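Ribonucleoside-diphosphate reductase, alpha chain (Actinobacillus ureae ATCC 25976, PDB 6DQX) probably catalyses the reduction of ribonucleoside diphosphates to deoxyribonucleotides, as the catalytic subunit of a class Id ribonucleotide reductase. Local coordinates at residues L219-K223 against A224-Y228; Q231-A234 against K235-R239; L248-K251 against D252-N255. All blocks are in the same frame, centred on the assembly; numbering follows the deposited sequence.

Interaction 1: L219-K223 against A224-Y228. With EDO (1,2-ethanediol), chain G.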
loop_
_atom_site.group_PDB
_atom_site.type_symbol
_atom_site.label_atom_id
_atom_site.label_comp_id
_atom_site.label_asym_id
_atom_site.label_seq_id
_atom_site.Cartn_x
_atom_site.Cartn_y
_atom_site.Cartn_z
ATOM N N LEU A 219 1.490 -24.159 -24.278
ATOM C CA LEU A 219 2.767 -24.721 -24.713
ATOM C C LEU A 219 2.648 -25.617 -25.935
ATOM O O LEU A 219 3.557 -25.597 -26.766
ATOM C CB LEU A 219 3.470 -25.497 -23.602
ATOM C CG LEU A 219 4.244 -24.687 -22.590
ATOM C CD1 LEU A 219 4.621 -25.628 -21.445
ATOM C CD2 LEU A 219 5.478 -24.025 -23.181
ATOM N N GLU A 220 1.566 -26.386 -26.058
ATOM C CA GLU A 220 1.364 -27.206 -27.274
ATOM C C GLU A 220 1.142 -26.346 -28.533
ATOM O O GLU A 220 1.609 -26.701 -29.623
ATOM C CB GLU A 220 0.220 -28.203 -27.108
ATOM C CG GLU A 220 0.539 -29.361 -26.153
ATOM C CD GLU A 220 1.695 -30.238 -26.621
ATOM O OE1 GLU A 220 1.759 -30.563 -27.832
ATOM O OE2 GLU A 220 2.550 -30.595 -25.778
ATOM N N SER A 221 0.439 -25.229 -28.370
ATOM C CA SER A 221 0.265 -24.247 -29.443
ATOM C C SER A 221 1.604 -23.645 -29.853
ATOM O O SER A 221 1.875 -23.526 -31.046
ATOM C CB SER A 221 -0.734 -23.152 -29.023
ATOM O OG SER A 221 -0.923 -22.190 -30.046
ATOM N N MET A 222 2.430 -23.282 -28.871
ATOM C CA MET A 222 3.797 -22.779 -29.093
ATOM C C MET A 222 4.687 -23.789 -29.845
ATOM O O MET A 222 5.391 -23.435 -30.815
ATOM C CB MET A 222 4.443 -22.436 -27.748
ATOM C CG MET A 222 5.736 -21.652 -27.809
ATOM S SD MET A 222 7.250 -22.573 -28.116
ATOM C CE MET A 222 7.414 -23.550 -26.614
ATOM N N LYS A 223 4.672 -25.036 -29.378
ATOM C CA LYS A 223 5.473 -26.104 -30.000
ATOM C C LYS A 223 5.014 -26.427 -31.431
ATOM O O LYS A 223 5.850 -26.665 -32.309
ATOM C CB LYS A 223 5.465 -27.365 -29.130
ATOM C CG LYS A 223 6.272 -27.201 -27.846
ATOM C CD LYS A 223 6.399 -28.496 -27.052
ATOM C CE LYS A 223 5.106 -28.927 -26.390
ATOM N NZ LYS A 223 5.235 -30.307 -25.832
ATOM N N ALA A 224 3.700 -26.394 -31.661
ATOM C CA ALA A 224 3.131 -26.569 -33.001
ATOM C C ALA A 224 3.378 -25.394 -33.988
ATOM O O ALA A 224 2.959 -25.477 -35.143
ATOM C CB ALA A 224 1.643 -26.869 -32.903
ATOM N N GLY A 225 4.008 -24.306 -33.533
ATOM C CA GLY A 225 4.555 -23.270 -34.413
ATOM C C GLY A 225 3.989 -21.860 -34.314
ATOM O O GLY A 225 4.414 -20.994 -35.077
ATOM N N ASP A 226 3.052 -21.600 -33.393
ATOM C CA ASP A 226 2.458 -20.259 -33.268
ATOM C C ASP A 226 3.552 -19.200 -33.084
ATOM O O ASP A 226 4.301 -19.270 -32.110
ATOM C CB ASP A 226 1.474 -20.208 -32.099
ATOM C CG ASP A 226 0.732 -18.887 -32.016
ATOM O OD1 ASP A 226 1.367 -17.835 -31.769
ATOM O OD2 ASP A 226 -0.501 -18.913 -32.190
ATOM N N PRO A 227 3.660 -18.219 -34.021
ATOM C CA PRO A 227 4.804 -17.295 -33.950
ATOM C C PRO A 227 4.798 -16.323 -32.772
ATOM O O PRO A 227 5.872 -16.003 -32.249
ATOM C CB PRO A 227 4.725 -16.517 -35.284
ATOM C CG PRO A 227 3.828 -17.312 -36.151
ATOM C CD PRO A 227 2.848 -17.961 -35.227
ATOM N N TYR A 228 3.623 -15.840 -32.372
ATOM C CA TYR A 228 3.538 -14.954 -31.219
ATOM C C TYR A 228 3.985 -15.703 -29.967
ATOM O O TYR A 228 4.802 -15.189 -29.211
ATOM C CB TYR A 228 2.129 -14.386 -30.982
ATOM C CG TYR A 228 2.088 -13.591 -29.688
ATOM C CD1 TYR A 228 2.609 -12.296 -29.623
ATOM C CD2 TYR A 228 1.602 -14.159 -28.508
ATOM C CE1 TYR A 228 2.608 -11.576 -28.431
ATOM C CE2 TYR A 228 1.607 -13.445 -27.318
ATOM C CZ TYR A 228 2.102 -12.159 -27.277
ATOM O OH TYR A 228 2.080 -11.483 -26.071
HETATM C C1 EDO G . -0.595 -15.339 -25.859
HETATM O O1 EDO G . -1.621 -16.324 -25.721
HETATM C C2 EDO G . -0.401 -14.746 -24.471
HETATM O O2 EDO G . 0.432 -13.592 -24.258
#

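Interaction 2: Q231-A234 against K235-R239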
loop_
_atom_site.group_PDB
_atom_site.type_symbol
_atom_site.label_atom_id
_atom_site.label_comp_id
_atom_site.label_asym_id
_atom_site.label_seq_id
_atom_site.Cartn_x
_atom_site.Cartn_y
_atom_site.Cartn_z
ATOM N N GLN A 231 7.727 -16.278 -29.942
ATOM C CA GLN A 231 8.513 -15.083 -29.535
ATOM C C GLN A 231 8.387 -14.712 -28.061
ATOM O O GLN A 231 9.343 -14.254 -27.448
ATOM C CB GLN A 231 8.222 -13.829 -30.407
ATOM C CG GLN A 231 9.388 -13.416 -31.320
ATOM C CD GLN A 231 10.731 -13.283 -30.589
ATOM O OE1 GLN A 231 10.785 -12.921 -29.402
ATOM N NE2 GLN A 231 11.828 -13.587 -31.299
ATOM N N LEU A 232 7.195 -14.874 -27.505
ATOM C CA LEU A 232 6.984 -14.619 -26.087
ATOM C C LEU A 232 7.785 -15.613 -25.246
ATOM O O LEU A 232 8.455 -15.227 -24.303
ATOM C CB LEU A 232 5.498 -14.712 -25.752
ATOM C CG LEU A 232 5.080 -14.261 -24.354
ATOM C CD1 LEU A 232 5.280 -12.762 -24.182
ATOM C CD2 LEU A 232 3.619 -14.619 -24.117
ATOM N N TRP A 233 7.718 -16.893 -25.611
ATOM C CA TRP A 233 8.438 -17.935 -24.882
ATOM C C TRP A 233 9.923 -17.658 -24.960
ATOM O O TRP A 233 10.611 -17.732 -23.950
ATOM C CB TRP A 233 8.095 -19.305 -25.448
ATOM C CG TRP A 233 8.680 -20.465 -24.700
ATOM C CD1 TRP A 233 9.588 -21.369 -25.169
ATOM C CD2 TRP A 233 8.377 -20.862 -23.359
ATOM N NE1 TRP A 233 9.880 -22.304 -24.196
ATOM C CE2 TRP A 233 9.146 -22.020 -23.079
ATOM C CE3 TRP A 233 7.527 -20.360 -22.366
ATOM C CZ2 TRP A 233 9.100 -22.669 -21.841
ATOM C CZ3 TRP A 233 7.489 -21.008 -21.126
ATOM C CH2 TRP A 233 8.271 -22.151 -20.881
ATOM N N ALA A 234 10.408 -17.300 -26.152
ATOM C CA ALA A 234 11.825 -16.940 -26.330
ATOM C C ALA A 234 12.257 -15.803 -25.416
ATOM O O ALA A 234 13.317 -15.865 -24.812
ATOM C CB ALA A 234 12.120 -16.591 -27.789
ATOM N N LYS A 235 11.423 -14.771 -25.302
ATOM C CA LYS A 235 11.710 -13.649 -24.414
ATOM C C LYS A 235 11.747 -14.080 -22.932
ATOM O O LYS A 235 12.617 -13.669 -22.188
ATOM C CB LYS A 235 10.685 -12.520 -24.633
ATOM C CG LYS A 235 11.007 -11.268 -23.844
ATOM C CD LYS A 235 10.045 -10.112 -24.091
ATOM C CE LYS A 235 10.460 -8.933 -23.214
ATOM N NZ LYS A 235 9.685 -7.689 -23.480
ATOM N N LEU A 236 10.802 -14.917 -22.515
ATOM C CA LEU A 236 10.788 -15.427 -21.138
ATOM C C LEU A 236 12.093 -16.166 -20.818
ATOM O O LEU A 236 12.726 -15.905 -19.790
ATOM C CB LEU A 236 9.566 -16.332 -20.926
ATOM C CG LEU A 236 9.281 -16.775 -19.486
ATOM C CD1 LEU A 236 7.813 -17.162 -19.341
ATOM C CD2 LEU A 236 10.198 -17.917 -19.066
ATOM N N LEU A 237 12.503 -17.066 -21.712
ATOM C CA LEU A 237 13.788 -17.796 -21.569
ATOM C C LEU A 237 14.988 -16.850 -21.522
ATOM O O LEU A 237 15.922 -17.077 -20.755
ATOM C CB LEU A 237 14.001 -18.819 -22.702
ATOM C CG LEU A 237 13.004 -19.958 -22.933
ATOM C CD1 LEU A 237 13.545 -20.885 -24.013
ATOM C CD2 LEU A 237 12.687 -20.727 -21.668
ATOM N N GLN A 238 14.963 -15.799 -22.341
ATOM C CA GLN A 238 16.015 -14.755 -22.315
ATOM C C GLN A 238 16.069 -14.074 -20.949
ATOM O O GLN A 238 17.136 -13.907 -20.379
ATOM C CB GLN A 238 15.789 -13.703 -23.409
ATOM C CG GLN A 238 16.953 -12.733 -23.628
ATOM C CD GLN A 238 16.584 -11.507 -24.477
ATOM O OE1 GLN A 238 15.436 -11.342 -24.909
ATOM N NE2 GLN A 238 17.568 -10.637 -24.717
ATOM N N ARG A 239 14.903 -13.708 -20.414
ATOM C CA ARG A 239 14.820 -13.101 -19.081
ATOM C C ARG A 239 15.369 -14.016 -17.963
ATOM O O ARG A 239 16.054 -13.572 -17.047
ATOM C CB ARG A 239 13.361 -12.707 -18.779
ATOM C CG ARG A 239 12.757 -11.645 -19.708
ATOM C CD ARG A 239 13.563 -10.347 -19.721
ATOM N NE ARG A 239 13.824 -9.878 -18.355
ATOM C CZ ARG A 239 14.890 -9.182 -17.947
ATOM N NH1 ARG A 239 14.983 -8.826 -16.662
ATOM N NH2 ARG A 239 15.872 -8.840 -18.790
#

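Interaction 3: L248-K251 against D252-N255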
loop_
_atom_site.group_PDB
_atom_site.type_symbol
_atom_site.label_atom_id
_atom_site.label_comp_id
_atom_site.label_asym_id
_atom_site.label_seq_id
_atom_site.Cartn_x
_atom_site.Cartn_y
_atom_site.Cartn_z
ATOM N N LEU A 248 8.724 -20.550 -13.033
ATOM C CA LEU A 248 7.729 -21.175 -13.870
ATOM C C LEU A 248 6.756 -21.958 -13.005
ATOM O O LEU A 248 7.175 -22.711 -12.134
ATOM C CB LEU A 248 8.401 -22.095 -14.870
ATOM C CG LEU A 248 9.308 -21.335 -15.852
ATOM C CD1 LEU A 248 10.129 -22.327 -16.654
ATOM C CD2 LEU A 248 8.471 -20.456 -16.768
ATOM N N PHE A 249 5.466 -21.757 -13.253
ATOM C CA PHE A 249 4.400 -22.506 -12.568
ATOM C C PHE A 249 3.620 -23.208 -13.660
ATOM O O PHE A 249 2.908 -22.577 -14.463
ATOM C CB PHE A 249 3.558 -21.561 -11.717
ATOM C CG PHE A 249 2.374 -22.208 -11.059
ATOM C CD1 PHE A 249 2.538 -23.085 -10.001
ATOM C CD2 PHE A 249 1.092 -21.926 -11.481
ATOM C CE1 PHE A 249 1.432 -23.669 -9.386
ATOM C CE2 PHE A 249 -0.013 -22.504 -10.877
ATOM C CZ PHE A 249 0.163 -23.388 -9.836
ATOM N N PHE A 250 3.809 -24.525 -13.759
ATOM C CA PHE A 250 3.070 -25.327 -14.741
ATOM C C PHE A 250 1.708 -25.683 -14.192
ATOM O O PHE A 250 1.502 -26.714 -13.575
ATOM C CB PHE A 250 3.884 -26.560 -15.135
ATOM C CG PHE A 250 5.157 -26.216 -15.827
ATOM C CD1 PHE A 250 5.120 -25.481 -17.009
ATOM C CD2 PHE A 250 6.389 -26.583 -15.303
ATOM C CE1 PHE A 250 6.299 -25.143 -17.658
ATOM C CE2 PHE A 250 7.570 -26.239 -15.955
ATOM C CZ PHE A 250 7.512 -25.528 -17.131
ATOM N N LYS A 251 0.755 -24.792 -14.460
ATOM C CA LYS A 251 -0.501 -24.775 -13.732
ATOM C C LYS A 251 -1.352 -26.004 -13.978
ATOM O O LYS A 251 -2.111 -26.438 -13.102
ATOM C CB LYS A 251 -1.280 -23.479 -14.038
ATOM C CG LYS A 251 -1.583 -23.226 -15.514
ATOM C CD LYS A 251 -2.323 -21.898 -15.667
ATOM C CE LYS A 251 -2.277 -21.380 -17.088
ATOM N NZ LYS A 251 -3.163 -20.182 -17.254
ATOM N N ASP A 252 -1.252 -26.589 -15.163
ATOM C CA ASP A 252 -2.045 -27.769 -15.445
ATOM C C ASP A 252 -1.464 -29.022 -14.745
ATOM O O ASP A 252 -2.234 -29.849 -14.243
ATOM C CB ASP A 252 -2.248 -27.929 -16.953
ATOM C CG ASP A 252 -3.137 -26.812 -17.536
ATOM O OD1 ASP A 252 -4.154 -26.410 -16.900
ATOM O OD2 ASP A 252 -2.811 -26.331 -18.638
ATOM N N ASN A 253 -0.138 -29.093 -14.617
ATOM C CA ASN A 253 0.500 -30.141 -13.808
ATOM C C ASN A 253 0.164 -29.964 -12.320
ATOM O O ASN A 253 -0.169 -30.950 -11.636
ATOM C CB ASN A 253 2.008 -30.182 -14.014
ATOM C CG ASN A 253 2.407 -30.592 -15.429
ATOM O OD1 ASN A 253 1.602 -31.152 -16.186
ATOM N ND2 ASN A 253 3.646 -30.261 -15.817
ATOM N N ALA A 254 0.210 -28.708 -11.835
ATOM C CA ALA A 254 -0.135 -28.433 -10.443
ATOM C C ALA A 254 -1.567 -28.861 -10.142
ATOM O O ALA A 254 -1.827 -29.509 -9.129
ATOM C CB ALA A 254 0.059 -26.960 -10.133
ATOM N N ASN A 255 -2.512 -28.515 -11.023
ATOM C CA ASN A 255 -3.896 -28.842 -10.742
ATOM C C ASN A 255 -4.216 -30.319 -10.957
ATOM O O ASN A 255 -5.019 -30.894 -10.201
ATOM C CB ASN A 255 -4.818 -27.882 -11.474
ATOM C CG ASN A 255 -4.882 -26.544 -10.749
ATOM O OD1 ASN A 255 -5.527 -26.443 -9.714
ATOM N ND2 ASN A 255 -4.151 -25.558 -11.232
#

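Interaction 1: L219-K223 against A224-Y228
S221 and D226 both turn their side chains trans to the backbone N (chi1 -180° and -174°), which brings S221 OG alongside D226 CB at 3.7 Å where the chain doubles back. This is contact, not the main polar tie of either group: S221 OG bonds to K229 NZ, and D226 OD1 accepts from K229 N, as expected of an N-cap residue at the start of helix 227-243. On the preceding turn, K223 bends at chi3 and carries NZ above the carboxylate plane of E220, 2.7 Å from OE2, a salt bridge between residues about one helical turn apart. The same ammonium also pairs with E544 of helix 532-544, so it ties this helix end to that neighbour. Three backbone bonds trace the end of the helix. A224 N still makes a regular helical bond to E220 O at 2.9 Å. D226 N then reaches back to S221 O at 3.3 Å, while G225 N lies above the carbonyl plane of M222 and bonds its O at 3.2 Å. Farther on, Y228 OH shares a 3.2 Å hydrogen bond with O2 of a 1,2-ethanediol that also binds I187 O. The nested D226-S221 and G225-M222 bonds, with G225 at phi 118°, define a Schellman motif, here followed directly by an Asp N-cap: a tight corner between helices 216-223 and 227-243.

Interaction 2: Q231-A234 against K235-R239
W233 and L237 pack one turn apart on helix 227-243. With helix 216-223, this helix forms the crossover between the parallel, paired strands 209-213 and 247-249, a beta-alpha-beta unit of the ribonucleotide reductase barrel. Regular helical bonding is the first kind of interaction. K235 N, L236 N, L237 N and Q238 N each donate to the carbonyl O four residues earlier, on Q231, L232, W233 and A234. The L237 N to W233 O bond, 3.0 Å long, is the straightest of the four, with 173° at the hydrogen and the donor nearly on the line of the carbonyl.

Apolar contacts are the second kind, and the indole carries them. W233 CG is trans to the backbone N (chi1 -175°), while L237 CG lies beside its own backbone N (chi1 -59°), and the leucine is thereby laid over one indole face. L236 approaches the six-membered part obliquely, with its CD1 4.3 Å from W233 CZ3. L232 faces the loop and helix around I187, I192 and L196; W218 of helix 216-223 touches both L232 and W233, and L219 and M222 of that helix also cover the indole.

Polar side-chain ties lead out of the segments. W233 NE1 donates to N536 OD1 of helix 532-544, which satisfies the buried indole nitrogen and should fix the rotation of the ring. R239 forms a salt bridge with E242 one turn on, and K235, fully extended, makes a long, weak ion pair with D197.

The leucine makes a CH-pi contact: L237 CG stands over the face of the five-membered ring of W233, 4.3 Å from its centroid, while L237 CD2 comes within 4.0 Å of W233 CE2.

Interaction 3: L248-K251 against D252-N255
F249 meets the A254 methyl with CE1 and CZ, each 3.6 Å from A254 CB, the methyl lying oblique to the ring. F250 heads elsewhere, toward E543 of helix 532-544, leaving its CB 3.8 Å from N253 ND2. That amide is held by the carbonyls of E543 and L547, so N253 ties the helix start to the C-terminal end of helix 532-544 and the loop after it. N255 folds back over the first turn. Its backbone N (3.0 Å) and its ND2 (2.9 Å) both donate to K251 O, from opposite faces of the carbonyl plane. K251 CG sits between its backbone N and carbonyl carbon (chi1 57°), and the extended chain carries NZ away to salt bridges with D186 and E188; the nearest atom of the lysine side chain is about 6 Å from a bound magnesium ion. F250 O receives A254 N at 2.9 Å, nearly in line with the carbonyl, the opening bond of the helix. With F250 as N-cap residue and centre of an inverse gamma turn, the arrangement is a tight strand-to-helix turn leading out of barrel strand 247-249.

The three contacts follow one another along the chain, from the helical corner of interaction 1, through the middle of helix 227-243 in interaction 2, to the strand-to-helix turn of interaction 3. Interactions 1 and 2 share helix 227-243. Interaction 1 lies at the surface, its centre about 30 Å from the chain centre, and relies on backbone capping and charge. Interaction 2 is partly buried and mainly apolar; interaction 3, also partly buried, its centre about 15 Å from the chain centre, combines aromatic packing with hydrogen bonds from asparagine amides. They also touch: M222 CE meets W233 CD1 at 3.4 Å, and L236 CD2 meets L248 CD2 at 3.8 Å. Helix 532-544 packs against L219, L237 and F250.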